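Local coordinates for protein lectin (Pleurotus ostreatus, PDB 6T0Q) that is an N-glycosylated, calcium-binding mushroom lectin that binds N-acetyl-D-galactosamine and probably other galactose-type sugars, at residues A[18-23]-A[264-269]; A[67-72]-A[132-137]; A[213-218]-A[278-283]. All coordinates share one frame; numbering follows the deposited sequence.

Contact 1: residues A[18-23]-A[264-269]. Unlike the reference sequence in segment 18-23: Arg-23 (reference Ser).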
loop_
_atom_site.group_PDB
_atom_site.type_symbol
_atom_site.label_atom_id
_atom_site.label_comp_id
_atom_site.label_asym_id
_atom_site.label_seq_id
_atom_site.Cartn_x
_atom_site.Cartn_y
_atom_site.Cartn_z
ATOM N N ILE A 18 -2.828 8.229 -18.748
ATOM C CA ILE A 18 -3.072 9.543 -18.160
ATOM C C ILE A 18 -1.796 10.366 -18.275
ATOM O O ILE A 18 -0.816 10.118 -17.572
ATOM C CB ILE A 18 -3.541 9.438 -16.706
ATOM C CG1 ILE A 18 -4.891 8.726 -16.658
ATOM C CG2 ILE A 18 -3.648 10.828 -16.085
ATOM C CD1 ILE A 18 -5.419 8.534 -15.267
ATOM N N THR A 19 -1.802 11.339 -19.180
ATOM C CA THR A 19 -0.698 12.277 -19.293
ATOM C C THR A 19 -0.951 13.575 -18.529
ATOM O O THR A 19 -0.041 14.401 -18.423
ATOM C CB THR A 19 -0.413 12.583 -20.774
ATOM O OG1 THR A 19 -1.590 13.116 -21.388
ATOM C CG2 THR A 19 0.011 11.313 -21.529
ATOM N N ALA A 20 -2.156 13.772 -17.992
ATOM C CA ALA A 20 -2.408 14.912 -17.114
ATOM C C ALA A 20 -1.501 14.842 -15.891
ATOM O O ALA A 20 -1.250 13.762 -15.351
ATOM C CB ALA A 20 -3.873 14.930 -16.675
ATOM N N THR A 21 -1.012 15.996 -15.454
ATOM C CA THR A 21 -0.163 16.127 -14.276
ATOM C C THR A 21 -0.758 17.155 -13.324
ATOM O O THR A 21 -1.657 17.910 -13.705
ATOM C CB THR A 21 1.258 16.546 -14.680
ATOM O OG1 THR A 21 1.189 17.776 -15.412
ATOM C CG2 THR A 21 1.932 15.452 -15.518
ATOM N N PRO A 22 -0.285 17.212 -12.066
ATOM C CA PRO A 22 -0.883 18.142 -11.092
ATOM C C PRO A 22 -0.902 19.585 -11.583
ATOM O O PRO A 22 -0.016 20.032 -12.311
ATOM C CB PRO A 22 0.018 17.981 -9.861
ATOM C CG PRO A 22 0.468 16.567 -9.932
ATOM C CD PRO A 22 0.690 16.312 -11.411
ATOM N N ARG A 23 -1.935 20.321 -11.171
ATOM C CA ARG A 23 -2.107 21.690 -11.636
ATOM C C ARG A 23 -2.900 22.487 -10.610
ATOM O O ARG A 23 -3.512 21.939 -9.690
ATOM C CB ARG A 23 -2.818 21.727 -12.994
ATOM C CG ARG A 23 -4.217 21.138 -12.956
ATOM C CD ARG A 23 -4.753 20.866 -14.360
ATOM N NE ARG A 23 -5.506 21.986 -14.932
ATOM C CZ ARG A 23 -6.826 22.134 -14.830
ATOM N NH1 ARG A 23 -7.546 21.238 -14.163
ATOM N NH2 ARG A 23 -7.429 23.178 -15.390
ATOM N N THR A 264 -5.248 20.257 -8.202
ATOM C CA THR A 264 -5.818 19.001 -8.675
ATOM C C THR A 264 -4.684 18.033 -8.992
ATOM O O THR A 264 -3.717 18.409 -9.660
ATOM C CB THR A 264 -6.687 19.233 -9.918
ATOM O OG1 THR A 264 -7.872 19.947 -9.539
ATOM C CG2 THR A 264 -7.072 17.898 -10.586
ATOM N N ILE A 265 -4.798 16.804 -8.496
ATOM C CA ILE A 265 -3.837 15.738 -8.775
ATOM C C ILE A 265 -4.592 14.705 -9.596
ATOM O O ILE A 265 -5.311 13.876 -9.024
ATOM C CB ILE A 265 -3.279 15.097 -7.491
ATOM C CG1 ILE A 265 -2.903 16.154 -6.444
ATOM C CG2 ILE A 265 -2.130 14.114 -7.830
ATOM C CD1 ILE A 265 -1.833 17.090 -6.866
ATOM N N PRO A 266 -4.495 14.729 -10.924
ATOM C CA PRO A 266 -5.328 13.851 -11.758
ATOM C C PRO A 266 -4.723 12.482 -12.010
ATOM O O PRO A 266 -5.346 11.672 -12.704
ATOM C CB PRO A 266 -5.414 14.644 -13.073
ATOM C CG PRO A 266 -4.046 15.276 -13.173
ATOM C CD PRO A 266 -3.621 15.597 -11.734
ATOM N N ASN A 267 -3.542 12.201 -11.466
ATOM C CA ASN A 267 -2.767 11.024 -11.840
ATOM C C ASN A 267 -2.240 10.308 -10.603
ATOM O O ASN A 267 -1.071 9.933 -10.532
ATOM C CB ASN A 267 -1.613 11.424 -12.755
ATOM C CG ASN A 267 -0.640 12.376 -12.076
ATOM O OD1 ASN A 267 -1.012 13.117 -11.164
ATOM N ND2 ASN A 267 0.616 12.352 -12.510
ATOM N N LEU A 268 -3.104 10.114 -9.604
ATOM C CA LEU A 268 -2.715 9.370 -8.409
ATOM C C LEU A 268 -2.260 7.957 -8.765
ATOM O O LEU A 268 -2.690 7.373 -9.762
ATOM C CB LEU A 268 -3.884 9.279 -7.432
ATOM C CG LEU A 268 -4.379 10.550 -6.752
ATOM C CD1 LEU A 268 -5.561 10.199 -5.862
ATOM C CD2 LEU A 268 -3.243 11.148 -5.935
ATOM N N HIS A 269 -1.366 7.413 -7.944
ATOM C CA HIS A 269 -1.132 5.979 -7.959
ATOM C C HIS A 269 -2.407 5.279 -7.488
ATOM O O HIS A 269 -3.132 5.811 -6.645
ATOM C CB HIS A 269 0.041 5.616 -7.046
ATOM C CG HIS A 269 0.441 4.174 -7.107
ATOM N ND1 HIS A 269 -0.107 3.214 -6.283
ATOM C CD2 HIS A 269 1.336 3.529 -7.897
ATOM C CE1 HIS A 269 0.434 2.037 -6.560
ATOM N NE2 HIS A 269 1.309 2.200 -7.538
HETATM O O HOH W 1 0.632 11.912 -15.847
#

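Contact 2: residues A[67-72]-A[132-137]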
loop_
_atom_site.group_PDB
_atom_site.type_symbol
_atom_site.label_atom_id
_atom_site.label_comp_id
_atom_site.label_asym_id
_atom_site.label_seq_id
_atom_site.Cartn_x
_atom_site.Cartn_y
_atom_site.Cartn_z
ATOM N N SER A 67 -12.459 10.148 -19.990
ATOM C CA SER A 67 -12.770 10.921 -18.802
ATOM C C SER A 67 -12.167 10.233 -17.584
ATOM O O SER A 67 -12.089 8.999 -17.520
ATOM C CB SER A 67 -14.278 11.080 -18.643
ATOM O OG SER A 67 -14.940 9.857 -18.871
ATOM N N VAL A 68 -11.715 11.037 -16.632
ATOM C CA VAL A 68 -11.023 10.551 -15.444
ATOM C C VAL A 68 -11.821 10.844 -14.176
ATOM O O VAL A 68 -12.097 9.945 -13.381
ATOM C CB VAL A 68 -9.604 11.155 -15.356
ATOM C CG1 VAL A 68 -8.913 10.721 -14.054
ATOM C CG2 VAL A 68 -8.782 10.760 -16.577
ATOM N N CYS A 69 -12.202 12.100 -13.973
ATOM C CA CYS A 69 -12.903 12.492 -12.759
ATOM C C CYS A 69 -13.608 13.810 -13.033
ATOM O O CYS A 69 -13.406 14.433 -14.080
ATOM C CB CYS A 69 -11.935 12.602 -11.572
ATOM S SG CYS A 69 -10.535 13.719 -11.841
ATOM N N ALA A 70 -14.454 14.227 -12.083
ATOM C CA ALA A 70 -15.275 15.418 -12.270
ATOM C C ALA A 70 -15.351 16.225 -10.989
ATOM O O ALA A 70 -15.414 15.661 -9.893
ATOM C CB ALA A 70 -16.713 15.081 -12.694
ATOM N N THR A 71 -15.361 17.548 -11.152
ATOM C CA THR A 71 -15.738 18.488 -10.107
ATOM C C THR A 71 -17.184 18.898 -10.360
ATOM O O THR A 71 -17.512 19.350 -11.461
ATOM C CB THR A 71 -14.823 19.710 -10.126
ATOM O OG1 THR A 71 -13.473 19.300 -9.870
ATOM C CG2 THR A 71 -15.263 20.726 -9.086
ATOM N N ILE A 72 -18.047 18.723 -9.365
ATOM C CA ILE A 72 -19.479 18.969 -9.531
ATOM C C ILE A 72 -19.915 20.073 -8.580
ATOM O O ILE A 72 -19.503 20.093 -7.414
ATOM C CB ILE A 72 -20.289 17.678 -9.284
ATOM C CG1 ILE A 72 -19.927 16.620 -10.340
ATOM C CG2 ILE A 72 -21.807 17.957 -9.267
ATOM C CD1 ILE A 72 -20.303 15.196 -9.944
ATOM N N LEU A 132 -17.769 19.529 -14.268
ATOM C CA LEU A 132 -16.518 19.814 -14.957
ATOM C C LEU A 132 -15.713 18.520 -15.021
ATOM O O LEU A 132 -15.165 18.071 -14.007
ATOM C CB LEU A 132 -15.738 20.922 -14.255
ATOM C CG LEU A 132 -14.352 21.247 -14.827
ATOM C CD1 LEU A 132 -14.445 21.675 -16.285
ATOM C CD2 LEU A 132 -13.689 22.334 -13.991
ATOM N N VAL A 133 -15.648 17.924 -16.210
ATOM C CA VAL A 133 -14.996 16.634 -16.420
ATOM C C VAL A 133 -13.543 16.874 -16.805
ATOM O O VAL A 133 -13.258 17.664 -17.706
ATOM C CB VAL A 133 -15.720 15.825 -17.513
ATOM C CG1 VAL A 133 -14.910 14.575 -17.890
ATOM C CG2 VAL A 133 -17.129 15.444 -17.072
ATOM N N HIS A 134 -12.625 16.179 -16.142
ATOM C CA HIS A 134 -11.214 16.206 -16.503
ATOM C C HIS A 134 -10.871 14.939 -17.272
ATOM O O HIS A 134 -11.264 13.840 -16.866
ATOM C CB HIS A 134 -10.350 16.340 -15.255
ATOM C CG HIS A 134 -10.696 17.544 -14.443
ATOM N ND1 HIS A 134 -10.260 18.809 -14.773
ATOM C CD2 HIS A 134 -11.489 17.688 -13.355
ATOM C CE1 HIS A 134 -10.743 19.677 -13.903
ATOM N NE2 HIS A 134 -11.493 19.023 -13.032
ATOM N N PHE A 135 -10.159 15.101 -18.387
ATOM C CA PHE A 135 -9.837 14.009 -19.294
ATOM C C PHE A 135 -8.387 13.555 -19.115
ATOM O O PHE A 135 -7.561 14.241 -18.509
ATOM C CB PHE A 135 -10.092 14.435 -20.742
ATOM C CG PHE A 135 -11.526 14.801 -21.019
ATOM C CD1 PHE A 135 -12.498 13.815 -21.132
ATOM C CD2 PHE A 135 -11.904 16.127 -21.168
ATOM C CE1 PHE A 135 -13.817 14.142 -21.383
ATOM C CE2 PHE A 135 -13.229 16.463 -21.427
ATOM C CZ PHE A 135 -14.182 15.474 -21.529
ATOM N N SER A 136 -8.083 12.375 -19.668
ATOM C CA SER A 136 -6.772 11.758 -19.475
ATOM C C SER A 136 -5.628 12.585 -20.058
ATOM O O SER A 136 -4.486 12.430 -19.615
ATOM C CB SER A 136 -6.763 10.359 -20.095
ATOM O OG SER A 136 -7.229 10.404 -21.431
ATOM N N ASP A 137 -5.900 13.474 -21.011
ATOM C CA ASP A 137 -4.848 14.261 -21.643
ATOM C C ASP A 137 -4.654 15.626 -20.997
ATOM O O ASP A 137 -3.907 16.449 -21.530
ATOM C CB ASP A 137 -5.126 14.428 -23.147
ATOM C CG ASP A 137 -6.405 15.216 -23.436
ATOM O OD1 ASP A 137 -7.123 15.597 -22.483
ATOM O OD2 ASP A 137 -6.696 15.451 -24.625
HETATM O O HOH W 2 -11.826 21.095 -11.176
#

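Contact 3: residues A[213-218]-A[278-283]. With CA (calcium ion), chain G; NAG (2-acetamido-2-deoxy-beta-D-glucopyranose), chain B.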
loop_
_atom_site.group_PDB
_atom_site.type_symbol
_atom_site.label_atom_id
_atom_site.label_comp_id
_atom_site.label_asym_id
_atom_site.label_seq_id
_atom_site.Cartn_x
_atom_site.Cartn_y
_atom_site.Cartn_z
ATOM N N VAL A 213 12.554 30.061 13.855
ATOM C CA VAL A 213 12.734 30.295 12.427
ATOM C C VAL A 213 13.280 29.028 11.787
ATOM O O VAL A 213 14.167 28.370 12.342
ATOM C CB VAL A 213 13.687 31.482 12.194
ATOM C CG1 VAL A 213 13.979 31.660 10.697
ATOM C CG2 VAL A 213 13.118 32.759 12.810
ATOM N N GLY A 214 12.751 28.667 10.618
ATOM C CA GLY A 214 13.302 27.532 9.895
ATOM C C GLY A 214 12.253 26.719 9.162
ATOM O O GLY A 214 11.056 27.028 9.226
ATOM N N SER A 215 12.700 25.668 8.475
ATOM C CA SER A 215 11.840 24.821 7.661
ATOM C C SER A 215 11.578 23.491 8.360
ATOM O O SER A 215 12.448 22.950 9.049
ATOM C CB SER A 215 12.467 24.572 6.287
ATOM O OG SER A 215 12.550 25.780 5.551
ATOM N N ARG A 216 10.365 22.972 8.170
ATOM C CA ARG A 216 9.912 21.737 8.793
ATOM C C ARG A 216 9.199 20.901 7.743
ATOM O O ARG A 216 8.522 21.443 6.867
ATOM C CB ARG A 216 8.943 22.014 9.958
ATOM C CG ARG A 216 9.470 22.995 11.011
ATOM C CD ARG A 216 10.678 22.402 11.727
ATOM N NE ARG A 216 11.174 23.269 12.792
ATOM C CZ ARG A 216 12.302 23.971 12.728
ATOM N NH1 ARG A 216 13.073 23.908 11.650
ATOM N NH2 ARG A 216 12.667 24.724 13.757
ATOM N N ALA A 217 9.321 19.579 7.843
ATOM C CA ALA A 217 8.675 18.697 6.882
ATOM C C ALA A 217 7.539 17.919 7.533
ATOM O O ALA A 217 7.562 17.639 8.737
ATOM C CB ALA A 217 9.673 17.717 6.253
ATOM N N PHE A 218 6.543 17.575 6.709
ATOM C CA PHE A 218 5.331 16.881 7.130
ATOM C C PHE A 218 4.956 15.859 6.067
ATOM O O PHE A 218 5.084 16.133 4.872
ATOM C CB PHE A 218 4.171 17.868 7.338
ATOM C CG PHE A 218 4.498 18.979 8.301
ATOM C CD1 PHE A 218 5.114 20.138 7.859
ATOM C CD2 PHE A 218 4.214 18.846 9.652
ATOM C CE1 PHE A 218 5.433 21.159 8.745
ATOM C CE2 PHE A 218 4.537 19.855 10.550
ATOM C CZ PHE A 218 5.142 21.019 10.093
ATOM N N ASN A 278 7.042 20.764 2.784
ATOM C CA ASN A 278 8.107 21.530 3.420
ATOM C C ASN A 278 7.534 22.917 3.709
ATOM O O ASN A 278 7.299 23.703 2.789
ATOM C CB ASN A 278 9.345 21.579 2.523
ATOM C CG ASN A 278 10.368 22.626 2.969
ATOM O OD1 ASN A 278 10.287 23.176 4.059
ATOM N ND2 ASN A 278 11.345 22.892 2.111
ATOM N N ALA A 279 7.290 23.212 4.982
ATOM C CA ALA A 279 6.736 24.499 5.382
ATOM C C ALA A 279 7.789 25.267 6.165
ATOM O O ALA A 279 8.546 24.676 6.940
ATOM C CB ALA A 279 5.463 24.325 6.220
ATOM N N THR A 280 7.843 26.581 5.960
ATOM C CA THR A 280 8.910 27.408 6.511
ATOM C C THR A 280 8.339 28.549 7.335
ATOM O O THR A 280 7.382 29.213 6.922
ATOM C CB THR A 280 9.799 27.970 5.396
ATOM O OG1 THR A 280 10.390 26.882 4.674
ATOM C CG2 THR A 280 10.912 28.864 5.975
ATOM N N ASN A 281 8.930 28.765 8.505
ATOM C CA ASN A 281 8.570 29.873 9.373
ATOM C C ASN A 281 9.644 30.949 9.280
ATOM O O ASN A 281 10.814 30.689 9.575
ATOM C CB ASN A 281 8.422 29.424 10.823
ATOM C CG ASN A 281 8.021 30.572 11.736
ATOM O OD1 ASN A 281 7.365 31.521 11.297
ATOM N ND2 ASN A 281 8.421 30.499 13.003
ATOM N N GLY A 282 9.238 32.155 8.884
ATOM C CA GLY A 282 10.137 33.289 8.908
ATOM C C GLY A 282 10.308 33.928 10.267
ATOM O O GLY A 282 11.150 34.819 10.414
ATOM N N GLY A 283 9.540 33.489 11.252
ATOM C CA GLY A 283 9.598 34.036 12.596
ATOM C C GLY A 283 8.195 34.257 13.124
ATOM O O GLY A 283 7.278 34.617 12.384
HETATM CA CA CA G . 5.425 33.146 10.814
HETATM C C1 NAG B . 12.341 23.888 2.389
HETATM C C2 NAG B . 13.695 23.551 1.786
HETATM C C3 NAG B . 14.647 24.716 1.978
HETATM C C4 NAG B . 14.080 25.963 1.317
HETATM C C5 NAG B . 12.657 26.263 1.797
HETATM C C6 NAG B . 11.961 27.258 0.894
HETATM C C7 NAG B . 14.454 21.231 1.616
HETATM C C8 NAG B . 15.052 20.060 2.337
HETATM N N2 NAG B . 14.254 22.332 2.347
HETATM O O3 NAG B . 15.901 24.386 1.393
HETATM O O4 NAG B . 15.037 26.852 1.744
HETATM O O5 NAG B . 11.827 25.087 1.781
HETATM O O6 NAG B . 11.602 28.438 1.595
HETATM O O7 NAG B . 14.159 21.181 0.423
#

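Contact 1: residues A[18-23]-A[264-269]
The carboxamide of Asn-267 lies flat against the turn at Ala-20, whose carbonyl O stands over one face, 3.6 Å from Asn-267 CG. Pro-22 crosses the amide at about a right angle and brings CD to the same side, 3.6 Å from Asn-267 OD1. Asn-267 CG sits between the backbone N and the carbonyl carbon (chi1 62°), which brings the amide under Ala-20 O. The two proline rings fill the middle: Pro-266 sets CG on Ala-20 CB (3.5 Å), while Pro-22 turns CB and CG to the end of Ile-265, CB to CD1 3.6 Å. Val-251 of strand 249-254 touches both Pro-22 and Ile-265. At the Arg-23 end, Arg-23 and Thr-264 form an antiparallel hydrogen-bonded pair, Arg-23 N to Thr-264 O 3.0 Å and Thr-264 N to Arg-23 O 2.8 Å. This pair adds short strand 23-24 to the edge of the sheet holding 261-265, tying the N-terminal segment to the later half of the chain. Arg-23, a serine in the reference sequence, turns its guanidinium to Gln-26. A water donates to Ile-18 O and Ala-20 O and accepts a weak bond from Asn-267 ND2, so polar backbone atoms beside apolar proline packing are satisfied through solvent.

Contact 2: residues A[67-72]-A[132-137]
His-134 and Thr-71 meet at the ring edge: Thr-71 OG1 lies near the imidazole plane, 3.7 Å from His-134 NE2, and a water spans the gap, 2.8 Å from each of these two atoms. Thr-71 OG1 stands beside its own backbone N (chi1 -62°), which points the hydroxyl along the sheet to the histidine. On the same face of the sheet as His-134, Cys-69 SG lies oblique to the imidazole, 5.3 Å from its centroid, and continues into the disulfide with Cys-231 of strand 229-239. Val-133 goes to the other face of the sheet, beside Ala-70; its CG1 touches Ser-67 CB at 3.6 Å and also lies over the rim of one face of the Phe-135 ring. That ring has a cation-pi partner in Lys-65, and Ser-67 OG bonds to Gln-106 O. Between these layers strands 67-76 and 126-135 run antiparallel, interrupted by a classic beta bulge: Val-68 and Cys-69 both stand opposite His-134, Val-68 N donating to His-134 O and His-134 N to Cys-69 O, each 2.8 Å. Val-68 points toward the neighbouring strand, its CG2 3.6 Å from Ser-136 N. Every touching residue is buried, so the water joining Thr-71 to His-134 supplies a partner to two polar groups inside a four-stranded sheet, while the disulfide locks that sheet covalently to a strand of the later half of the chain.

Contact 3: residues A[213-218]-A[278-283]
Gly-214 and Asn-281 close the calcium-site end of an antiparallel beta ladder in which strands 214-222 and 273-281 lie side by side, and the ladder runs into an Asx turn. The metal is bound here by Asn-281 OD1 at 2.6 Å and Gly-283 O at 2.8 Å; Asp-239, Asp-240 and Pro-285 O complete the site. Asn-281 CG, anti to the backbone N (chi1 -179°), extends the amide toward the ion. OD1 also accepts from Gly-283 N, which approaches from above the carboxamide plane, while ND2 bonds to Pro-212 O and Gly-284 O and fixes the rotation of the amide. Gly-283 is also part of an N-acetyl-D-galactosamine site observed for this protein, so the turn that shapes the metal site probably shapes the sugar site too. Behind it, Gly-214 and Asn-281 exchange two backbone bonds, N to O in each direction, and Arg-216 and Ala-279 do the same. Val-213 covers the outer end, its CG2 3.8 Å from Gly-283 CA. Arg-216 bends at chi2 (-65°), folds NH1 back on Ser-215 O and reaches Asp-205 with NH2 in a salt bridge. The opposite face carries the glycan: Asn-278, Ala-279 and Thr-280 form an N-glycosylation sequon, and Asn-278 ND2 is covalently bound to C1 of the N-acetylglucosamine. Beside that linkage Ser-215 OG and Thr-280 OG1 share a hydrogen bond of 2.6 Å, in which either hydroxyl could be the donor.

Contact 2 is fully buried, whereas contacts 1 and 3 are partly exposed. Contacts 1 and 2 are neighbours, centres 11 Å apart: Ser-136 O probably accepts from the backbone N of both Thr-19 and Ala-20, and contact 2 is nested within the long loop closed by contact 1. Both also lean on strand 229-239, one through Ile-265 and the other through Cys-69. Contact 3 stands apart, its centre about 27 Å from that of contact 1 and 34 Å from that of contact 2, though strands 261-265 and 273-281 are consecutive. Chemistry follows place: proline packing at an edge strand, a bulged and disulfide-tied interior, and calcium and glycan at the periphery.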